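Local coordinates for cell division control protein 4 (Saccharomyces cerevisiae, PDB 3V7D) that recognises phosphorylated targets such as the CDK inhibitor SIC1 and directs their ubiquitination as the substrate-binding subunit of an SCF ligase, at residues 227-232 against 293-298; 412-417 against 459-464; 437-442 against 446-451. The protein carries 1 engineered substitution. All coordinates share one frame; numbering follows the deposited sequence.

Interaction 1 of 3, residues 227-232 against 293-298; sequences NTLHVW and IVWDVA
Leu229 and Trp295 meet by apolar contact between two strands that run in the same general direction but belong to different sheets. Methyl CD1 of Leu229 comes within 4.0 Å of Trp295 NE1 and 4.3 Å of Trp295 CZ2, approaching the indole at a slant. The leucine holds CG beside its backbone N (chi1 -68°), a placement from which CD1 leads across to the indole. Further along, two valines touch by their branches alone, Val231 CG2 lying 4.2 Å from Val297 CG1. The short, branched side chains suit this end, where the CA atoms of Val231 and Val297 are 7.4 Å apart; those of Leu229 and Trp295 stand 10.1 Å apart and need longer groups to bridge them. Within its own strand Trp295 also receives Ile293 CG2 over the centre of one ring face, 3.3 Å above the plane.

No hydrogen bond joins the segments, and the polar groups are served locally. Trp295 NE1 bonds to Ser285 OG on the adjacent strand 282-287, which helps set the rotation of the buried indole. Asp296 OD1 accepts from Ala298 N (3.1 Å) in an Asx turn that ends the strand, and Gln299 N is a second donor to it.

Trp295 and Asp296 form the Trp-Asp pair that names the WD repeat, and the tryptophan-serine bond is a familiar element of that repeat. The contact is part of the hydrophobic seam between consecutive blades, WD 3 and WD 4, of a beta propeller.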
loop_
_atom_site.group_PDB
_atom_site.type_symbol
_atom_site.label_atom_id
_atom_site.label_comp_id
_atom_site.label_asym_id
_atom_site.label_seq_id
_atom_site.Cartn_x
_atom_site.Cartn_y
_atom_site.Cartn_z
ATOM N N ASN B 227 -6.776 1.985 34.058
ATOM C CA ASN B 227 -6.282 0.624 33.818
ATOM C C ASN B 227 -7.245 -0.280 33.047
ATOM O O ASN B 227 -6.956 -1.458 32.828
ATOM C CB ASN B 227 -5.847 -0.060 35.124
ATOM C CG ASN B 227 -4.976 0.829 35.986
ATOM O OD1 ASN B 227 -4.482 1.860 35.532
ATOM N ND2 ASN B 227 -4.781 0.432 37.236
ATOM N N THR B 228 -8.378 0.270 32.625
ATOM C CA THR B 228 -9.402 -0.534 31.970
ATOM C C THR B 228 -9.588 -0.169 30.504
ATOM O O THR B 228 -9.050 0.829 30.019
ATOM C CB THR B 228 -10.781 -0.356 32.642
ATOM O OG1 THR B 228 -11.396 0.849 32.163
ATOM C CG2 THR B 228 -10.649 -0.298 34.160
ATOM N N LEU B 229 -10.362 -0.997 29.809
ATOM C CA LEU B 229 -10.917 -0.635 28.514
ATOM C C LEU B 229 -12.434 -0.789 28.557
ATOM O O LEU B 229 -12.955 -1.752 29.125
ATOM C CB LEU B 229 -10.344 -1.504 27.399
ATOM C CG LEU B 229 -8.865 -1.327 27.060
ATOM C CD1 LEU B 229 -8.004 -2.313 27.843
ATOM C CD2 LEU B 229 -8.657 -1.483 25.565
ATOM N N HIS B 230 -13.143 0.168 27.966
ATOM C CA HIS B 230 -14.591 0.082 27.861
ATOM C C HIS B 230 -14.977 -0.212 26.421
ATOM O O HIS B 230 -14.356 0.300 25.491
ATOM C CB HIS B 230 -15.245 1.385 28.323
ATOM C CG HIS B 230 -15.317 1.537 29.812
ATOM N ND1 HIS B 230 -14.279 1.191 30.650
ATOM C CD2 HIS B 230 -16.306 2.005 30.613
ATOM C CE1 HIS B 230 -14.625 1.440 31.900
ATOM N NE2 HIS B 230 -15.850 1.935 31.905
ATOM N N VAL B 231 -15.996 -1.044 26.234
ATOM C CA VAL B 231 -16.488 -1.348 24.894
ATOM C C VAL B 231 -17.894 -0.774 24.703
ATOM O O VAL B 231 -18.762 -0.930 25.562
ATOM C CB VAL B 231 -16.469 -2.867 24.601
ATOM C CG1 VAL B 231 -16.933 -3.141 23.178
ATOM C CG2 VAL B 231 -15.070 -3.437 24.820
ATOM N N TRP B 232 -18.106 -0.089 23.583
ATOM C CA TRP B 232 -19.398 0.519 23.293
ATOM C C TRP B 232 -19.801 0.273 21.845
ATOM O O TRP B 232 -18.947 0.209 20.959
ATOM C CB TRP B 232 -19.383 2.033 23.539
ATOM C CG TRP B 232 -18.387 2.528 24.536
ATOM C CD1 TRP B 232 -17.030 2.589 24.387
ATOM C CD2 TRP B 232 -18.672 3.087 25.819
ATOM N NE1 TRP B 232 -16.453 3.129 25.511
ATOM C CE2 TRP B 232 -17.446 3.445 26.410
ATOM C CE3 TRP B 232 -19.851 3.309 26.540
ATOM C CZ2 TRP B 232 -17.358 4.014 27.677
ATOM C CZ3 TRP B 232 -19.767 3.872 27.804
ATOM C CH2 TRP B 232 -18.531 4.216 28.359
ATOM N N ILE B 293 -2.602 -7.215 26.325
ATOM C CA ILE B 293 -3.659 -8.210 26.393
ATOM C C ILE B 293 -4.401 -8.291 25.067
ATOM O O ILE B 293 -4.725 -7.268 24.461
ATOM C CB ILE B 293 -4.649 -7.925 27.548
ATOM C CG1 ILE B 293 -3.914 -7.918 28.890
ATOM C CG2 ILE B 293 -5.743 -8.972 27.572
ATOM C CD1 ILE B 293 -4.824 -7.738 30.095
ATOM N N VAL B 294 -4.642 -9.516 24.608
ATOM C CA VAL B 294 -5.439 -9.746 23.414
ATOM C C VAL B 294 -6.861 -10.079 23.837
ATOM O O VAL B 294 -7.094 -11.078 24.514
ATOM C CB VAL B 294 -4.881 -10.906 22.579
ATOM C CG1 VAL B 294 -5.670 -11.055 21.286
ATOM C CG2 VAL B 294 -3.404 -10.689 22.290
ATOM N N TRP B 295 -7.809 -9.235 23.445
ATOM C CA TRP B 295 -9.191 -9.390 23.881
ATOM C C TRP B 295 -10.093 -9.931 22.777
ATOM O O TRP B 295 -9.811 -9.765 21.590
ATOM C CB TRP B 295 -9.753 -8.051 24.358
ATOM C CG TRP B 295 -8.932 -7.347 25.397
ATOM C CD1 TRP B 295 -7.959 -6.412 25.179
ATOM C CD2 TRP B 295 -9.030 -7.500 26.817
ATOM N NE1 TRP B 295 -7.440 -5.982 26.377
ATOM C CE2 TRP B 295 -8.084 -6.632 27.398
ATOM C CE3 TRP B 295 -9.822 -8.291 27.655
ATOM C CZ2 TRP B 295 -7.905 -6.537 28.776
ATOM C CZ3 TRP B 295 -9.644 -8.194 29.023
ATOM C CH2 TRP B 295 -8.693 -7.326 29.569
ATOM N N ASP B 296 -11.182 -10.572 23.186
ATOM C CA ASP B 296 -12.248 -10.967 22.275
ATOM C C ASP B 296 -13.489 -10.172 22.664
ATOM O O ASP B 296 -14.223 -10.560 23.571
ATOM C CB ASP B 296 -12.520 -12.471 22.384
ATOM C CG ASP B 296 -13.474 -12.982 21.312
ATOM O OD1 ASP B 296 -14.460 -12.289 20.988
ATOM O OD2 ASP B 296 -13.238 -14.092 20.793
ATOM N N VAL B 297 -13.721 -9.063 21.973
ATOM C CA VAL B 297 -14.782 -8.137 22.353
ATOM C C VAL B 297 -16.178 -8.653 22.020
ATOM O O VAL B 297 -17.175 -8.009 22.338
ATOM C CB VAL B 297 -14.578 -6.758 21.711
ATOM C CG1 VAL B 297 -13.257 -6.162 22.167
ATOM C CG2 VAL B 297 -14.632 -6.868 20.194
ATOM N N ALA B 298 -16.247 -9.811 21.374
ATOM C CA ALA B 298 -17.525 -10.471 21.152
ATOM C C ALA B 298 -17.903 -11.244 22.410
ATOM O O ALA B 298 -19.069 -11.288 22.803
ATOM C CB ALA B 298 -17.447 -11.403 19.955
#

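Interaction 2 of 3, residues 412-417 against 459-464; sequences NQFNIY and EILDFS
Phe414 and Leu461 reach for each other from opposite directions across the space between two beta sheets, and Ile416 and Phe463 do the same two residues further on. The backbones stay well apart: the CA atoms of Ile416 and Leu461, the nearest across at that level, are 12.0 Å from each other, a gap that long apolar side chains from both strands can span. Phe414 extends its ring away from its own backbone N (chi1 -177°), and ring atom CE2 comes within 4.0 Å of Leu461 CD1. In the second pair the roles are exchanged: the aliphatic methyl Ile416 CD1 lies 4.0 Å from Phe463 CZ. Each methyl meets its ring at a slant, without a stack. Leu446 of the hairpin also touches Phe414, Ile416, Leu461 and Phe463, so it adds to this packed, buried part of the contact.

The polar groups lie off this seam. Asn415 ND2 gives a nearly straight bond to Gln413 OE1 (3.0 Å, 168° at the hydrogen), tying together two amides on one face of their strand, while Phe414 and Ile416 point to the other. At the chain's exposed end, Asp462 OD1 takes both Ser464 N at 3.0 Å and Ser464 OG at 2.9 Å, from the same face of its carboxylate. The first of these closes an Asx turn, and Lys444 bonds to the same serine hydroxyl. Between turn and seam, Phe463 stacks on Trp105 of helix 87-106, where the propeller meets the helical part of the chain.

With no hydrogen bond or charge pair across it, the join between the WD 7 blade and the last blade rests, for these segments, on van der Waals and hydrophobic contact, the hydrogen bonds being made within each segment or to other neighbours, as in the salt bridge of Glu459 to Arg114.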
loop_
_atom_site.group_PDB
_atom_site.type_symbol
_atom_site.label_atom_id
_atom_site.label_comp_id
_atom_site.label_asym_id
_atom_site.label_seq_id
_atom_site.Cartn_x
_atom_site.Cartn_y
_atom_site.Cartn_z
ATOM N N ASN B 412 12.207 20.956 14.923
ATOM C CA ASN B 412 12.905 21.630 13.827
ATOM C C ASN B 412 13.110 20.802 12.559
ATOM O O ASN B 412 13.790 21.248 11.632
ATOM C CB ASN B 412 14.248 22.197 14.298
ATOM C CG ASN B 412 14.087 23.280 15.342
ATOM O OD1 ASN B 412 13.197 24.127 15.244
ATOM N ND2 ASN B 412 14.944 23.256 16.355
ATOM N N GLN B 413 12.522 19.611 12.504
ATOM C CA GLN B 413 12.735 18.740 11.347
ATOM C C GLN B 413 11.466 18.124 10.764
ATOM O O GLN B 413 10.609 17.610 11.484
ATOM C CB GLN B 413 13.734 17.628 11.674
ATOM C CG GLN B 413 15.147 18.115 11.932
ATOM C CD GLN B 413 16.190 17.143 11.415
ATOM O OE1 GLN B 413 15.862 16.131 10.792
ATOM N NE2 GLN B 413 17.454 17.452 11.657
ATOM N N PHE B 414 11.374 18.171 9.443
ATOM C CA PHE B 414 10.274 17.570 8.710
ATOM C C PHE B 414 10.883 16.983 7.443
ATOM O O PHE B 414 11.314 17.720 6.554
ATOM C CB PHE B 414 9.225 18.635 8.385
ATOM C CG PHE B 414 8.006 18.105 7.677
ATOM C CD1 PHE B 414 6.998 17.468 8.382
ATOM C CD2 PHE B 414 7.855 18.276 6.307
ATOM C CE1 PHE B 414 5.868 16.992 7.736
ATOM C CE2 PHE B 414 6.728 17.800 5.651
ATOM C CZ PHE B 414 5.732 17.159 6.368
ATOM N N ASN B 415 10.946 15.656 7.380
ATOM C CA ASN B 415 11.654 14.965 6.304
ATOM C C ASN B 415 10.771 14.050 5.453
ATOM O O ASN B 415 9.890 13.362 5.963
ATOM C CB ASN B 415 12.818 14.153 6.877
ATOM C CG ASN B 415 13.819 15.015 7.620
ATOM O OD1 ASN B 415 14.274 16.037 7.109
ATOM N ND2 ASN B 415 14.159 14.614 8.840
ATOM N N ILE B 416 11.034 14.042 4.151
ATOM C CA ILE B 416 10.343 13.161 3.224
ATOM C C ILE B 416 11.378 12.243 2.579
ATOM O O ILE B 416 12.322 12.718 1.934
ATOM C CB ILE B 416 9.593 13.972 2.141
ATOM C CG1 ILE B 416 8.595 14.931 2.794
ATOM C CG2 ILE B 416 8.879 13.046 1.157
ATOM C CD1 ILE B 416 7.833 15.792 1.808
ATOM N N TYR B 417 11.219 10.934 2.769
ATOM C CA TYR B 417 12.175 9.966 2.226
ATOM C C TYR B 417 11.596 9.093 1.109
ATOM O O TYR B 417 10.474 8.597 1.208
ATOM C CB TYR B 417 12.703 9.042 3.324
ATOM C CG TYR B 417 13.325 9.721 4.523
ATOM C CD1 TYR B 417 12.549 10.089 5.620
ATOM C CD2 TYR B 417 14.692 9.963 4.576
ATOM C CE1 TYR B 417 13.117 10.695 6.728
ATOM C CE2 TYR B 417 15.268 10.571 5.679
ATOM C CZ TYR B 417 14.479 10.933 6.751
ATOM O OH TYR B 417 15.058 11.535 7.848
ATOM N N GLU B 459 -0.768 22.452 8.442
ATOM C CA GLU B 459 -0.125 22.589 7.147
ATOM C C GLU B 459 -0.704 21.571 6.173
ATOM O O GLU B 459 -0.869 20.396 6.512
ATOM C CB GLU B 459 1.387 22.393 7.285
ATOM C CG GLU B 459 2.051 23.362 8.258
ATOM C CD GLU B 459 2.277 24.744 7.660
ATOM O OE1 GLU B 459 2.882 25.597 8.341
ATOM O OE2 GLU B 459 1.858 24.977 6.505
ATOM N N ILE B 460 -1.027 22.026 4.967
ATOM C CA ILE B 460 -1.508 21.135 3.919
ATOM C C ILE B 460 -0.641 21.255 2.669
ATOM O O ILE B 460 -0.529 22.330 2.077
ATOM C CB ILE B 460 -2.977 21.415 3.558
ATOM C CG1 ILE B 460 -3.863 21.327 4.802
ATOM C CG2 ILE B 460 -3.456 20.439 2.500
ATOM C CD1 ILE B 460 -5.313 21.719 4.544
ATOM N N LEU B 461 -0.032 20.142 2.276
ATOM C CA LEU B 461 0.841 20.101 1.108
ATOM C C LEU B 461 0.210 19.309 -0.035
ATOM O O LEU B 461 -0.277 18.192 0.154
ATOM C CB LEU B 461 2.202 19.519 1.486
ATOM C CG LEU B 461 2.884 20.304 2.608
ATOM C CD1 LEU B 461 4.112 19.580 3.124
ATOM C CD2 LEU B 461 3.247 21.696 2.120
ATOM N N ASP B 462 0.233 19.901 -1.223
ATOM C CA ASP B 462 -0.459 19.361 -2.388
ATOM C C ASP B 462 0.563 18.902 -3.432
ATOM O O ASP B 462 1.290 19.723 -3.983
ATOM C CB ASP B 462 -1.361 20.455 -2.969
ATOM C CG ASP B 462 -2.281 19.952 -4.075
ATOM O OD1 ASP B 462 -2.097 18.818 -4.565
ATOM O OD2 ASP B 462 -3.193 20.718 -4.462
ATOM N N PHE B 463 0.612 17.598 -3.706
ATOM C CA PHE B 463 1.585 17.040 -4.654
ATOM C C PHE B 463 0.994 16.733 -6.040
ATOM O O PHE B 463 1.599 16.017 -6.844
ATOM C CB PHE B 463 2.264 15.787 -4.083
ATOM C CG PHE B 463 3.277 16.075 -3.003
ATOM C CD1 PHE B 463 2.879 16.245 -1.683
ATOM C CD2 PHE B 463 4.626 16.168 -3.305
ATOM C CE1 PHE B 463 3.810 16.504 -0.685
ATOM C CE2 PHE B 463 5.564 16.427 -2.310
ATOM C CZ PHE B 463 5.155 16.594 -1.000
ATOM N N SER B 464 -0.184 17.275 -6.323
ATOM C CA SER B 464 -0.724 17.192 -7.680
ATOM C C SER B 464 -0.266 18.382 -8.526
ATOM O O SER B 464 0.411 19.269 -8.018
ATOM C CB SER B 464 -2.250 17.132 -7.660
ATOM O OG SER B 464 -2.813 18.385 -7.311
ATOM O OXT SER B 464 -0.554 18.516 -9.718
#

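Interaction 3 of 3, residues 437-442 against 446-451; sequences WSVNFK and LVAAVE
Ala449 O is gripped by two successive backbone donors: Trp437 N at 2.7 Å and, weakly, Ser438 N at 3.3 Å. Two residues set against one make this a classic beta bulge near the open end of an antiparallel hairpin. Beyond it the pairing is regular. Ala449 N returns a bond to Ser438 O, and Asn440 and Val447 form a hydrogen-bonded pair whose straightest link is Val447 N to Asn440 O (2.8 Å, 172°).

Next to the bulge, the indole of Trp437 crosses the extended chain of Glu451 obliquely. Glu451 OE1 sits at the ring's edge, in its plane, 3.1 Å from CZ2, where the weakly positive ring hydrogens probably favour a carboxylate oxygen. On the apolar face, Val439 CG2 meets Leu446 CD1 at 3.5 Å and Ala448 CB at 4.1 Å; it lies anti to the valine's backbone N, while CG1 takes the site between N and carbonyl carbon (chi1 77°). Ala448, small, fits beside this branched neighbour.

Val439 and Ala448 pack on Phe414 of strand 413-418 in the preceding blade, whereas Ser438, Asn440 and Ala449 face strand 125-131 of the first blade, next around the ring. Strand 455-462 pairs with 445-452 along its other edge, and Phe441 meets Trp105 of helix 87-106.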
loop_
_atom_site.group_PDB
_atom_site.type_symbol
_atom_site.label_atom_id
_atom_site.label_comp_id
_atom_site.label_asym_id
_atom_site.label_seq_id
_atom_site.Cartn_x
_atom_site.Cartn_y
_atom_site.Cartn_z
ATOM N N TRP B 437 3.687 17.943 15.274
ATOM C CA TRP B 437 2.920 17.166 16.239
ATOM C C TRP B 437 2.307 15.919 15.614
ATOM O O TRP B 437 2.257 14.864 16.238
ATOM C CB TRP B 437 1.838 18.026 16.898
ATOM C CG TRP B 437 2.396 19.185 17.671
ATOM C CD1 TRP B 437 2.125 20.510 17.477
ATOM C CD2 TRP B 437 3.341 19.123 18.749
ATOM N NE1 TRP B 437 2.834 21.273 18.375
ATOM C CE2 TRP B 437 3.589 20.445 19.163
ATOM C CE3 TRP B 437 3.996 18.075 19.404
ATOM C CZ2 TRP B 437 4.463 20.748 20.204
ATOM C CZ3 TRP B 437 4.865 18.378 20.437
ATOM C CH2 TRP B 437 5.090 19.704 20.826
ATOM N N SER B 438 1.847 16.041 14.377
ATOM C CA SER B 438 1.203 14.918 13.718
ATOM C C SER B 438 1.299 15.060 12.208
ATOM O O SER B 438 1.099 16.145 11.668
ATOM C CB SER B 438 -0.261 14.819 14.150
ATOM O OG SER B 438 -0.856 13.644 13.637
ATOM N N VAL B 439 1.619 13.961 11.533
ATOM C CA VAL B 439 1.704 13.961 10.082
ATOM C C VAL B 439 0.932 12.771 9.502
ATOM O O VAL B 439 0.904 11.684 10.080
ATOM C CB VAL B 439 3.181 13.983 9.583
ATOM C CG1 VAL B 439 3.835 12.612 9.718
ATOM C CG2 VAL B 439 3.243 14.442 8.149
ATOM N N ASN B 440 0.289 12.997 8.366
ATOM C CA ASN B 440 -0.535 11.983 7.723
ATOM C C ASN B 440 -0.604 12.323 6.244
ATOM O O ASN B 440 -0.705 13.496 5.876
ATOM C CB ASN B 440 -1.941 11.989 8.339
ATOM C CG ASN B 440 -2.759 10.749 7.976
ATOM O OD1 ASN B 440 -2.822 10.345 6.816
ATOM N ND2 ASN B 440 -3.395 10.144 8.981
ATOM N N PHE B 441 -0.525 11.314 5.387
ATOM C CA PHE B 441 -0.689 11.575 3.962
ATOM C C PHE B 441 -1.423 10.458 3.242
ATOM O O PHE B 441 -1.403 9.305 3.669
ATOM C CB PHE B 441 0.660 11.875 3.285
ATOM C CG PHE B 441 1.590 10.693 3.208
ATOM C CD1 PHE B 441 1.494 9.778 2.165
ATOM C CD2 PHE B 441 2.574 10.509 4.163
ATOM C CE1 PHE B 441 2.352 8.693 2.089
ATOM C CE2 PHE B 441 3.440 9.426 4.094
ATOM C CZ PHE B 441 3.327 8.517 3.057
ATOM N N LYS B 442 -2.078 10.822 2.146
ATOM C CA LYS B 442 -2.693 9.854 1.256
ATOM C C LYS B 442 -2.703 10.440 -0.145
ATOM O O LYS B 442 -3.233 11.532 -0.366
ATOM C CB LYS B 442 -4.119 9.509 1.700
ATOM C CG LYS B 442 -4.672 8.260 1.021
ATOM C CD LYS B 442 -6.084 7.909 1.484
ATOM C CE LYS B 442 -7.133 8.840 0.886
ATOM N NZ LYS B 442 -8.523 8.315 1.062
ATOM N N LEU B 446 -0.666 15.754 1.678
ATOM C CA LEU B 446 0.094 15.548 2.903
ATOM C C LEU B 446 -0.335 16.609 3.919
ATOM O O LEU B 446 -0.345 17.803 3.612
ATOM C CB LEU B 446 1.593 15.644 2.598
ATOM C CG LEU B 446 2.620 15.892 3.709
ATOM C CD1 LEU B 446 2.632 14.769 4.711
ATOM C CD2 LEU B 446 4.015 16.068 3.114
ATOM N N VAL B 447 -0.722 16.180 5.117
ATOM C CA VAL B 447 -1.118 17.135 6.151
ATOM C C VAL B 447 -0.265 17.014 7.407
ATOM O O VAL B 447 0.147 15.916 7.790
ATOM C CB VAL B 447 -2.620 17.030 6.522
ATOM C CG1 VAL B 447 -3.490 17.247 5.291
ATOM C CG2 VAL B 447 -2.937 15.690 7.185
ATOM N N ALA B 448 -0.002 18.149 8.048
ATOM C CA ALA B 448 0.775 18.160 9.283
ATOM C C ALA B 448 0.303 19.222 10.269
ATOM O O ALA B 448 0.122 20.389 9.914
ATOM C CB ALA B 448 2.262 18.330 8.987
ATOM N N ALA B 449 0.099 18.792 11.510
ATOM C CA ALA B 449 -0.182 19.696 12.615
ATOM C C ALA B 449 1.154 20.115 13.207
ATOM O O ALA B 449 1.928 19.275 13.670
ATOM C CB ALA B 449 -1.026 19.000 13.658
ATOM N N VAL B 450 1.439 21.412 13.167
ATOM C CA VAL B 450 2.745 21.900 13.581
ATOM C C VAL B 450 2.652 23.014 14.607
ATOM O O VAL B 450 1.575 23.556 14.873
ATOM C CB VAL B 450 3.553 22.442 12.385
ATOM C CG1 VAL B 450 3.651 21.401 11.289
ATOM C CG2 VAL B 450 2.921 23.726 11.858
ATOM N N GLU B 451 3.803 23.343 15.181
ATOM C CA GLU B 451 3.934 24.482 16.067
ATOM C C GLU B 451 4.965 25.428 15.475
ATOM O O GLU B 451 6.013 24.995 14.984
ATOM C CB GLU B 451 4.379 24.045 17.464
ATOM C CG GLU B 451 4.688 25.219 18.395
ATOM C CD GLU B 451 5.299 24.790 19.715
ATOM O OE1 GLU B 451 4.805 23.815 20.320
ATOM O OE2 GLU B 451 6.280 25.429 20.149
#

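Interactions 2 and 3 belong to one neighbourhood, their centres about 8 Å apart. Strand 455-462 pairs with strand 445-452, probably through Glu459 N to Ala448 O and Leu461 N to Leu446 O, both 2.7 Å, while Phe414 CE1 packs 3.7 Å from Val439 CG2. Interaction 3 is the hairpin that gives two of the last blade's four strands; one of that blade's edge strands, 113-118, comes from the start of the propeller and closes the ring. Interaction 2 joins the blade to WD 7. Interaction 1 is a comparable seam between other blades, about 36 Å centre to centre from interaction 2 on the opposite side of the chain's centre, its centre about 29 Å from that of interaction 3. Trp437, in interaction 3, packs against the bound peptide.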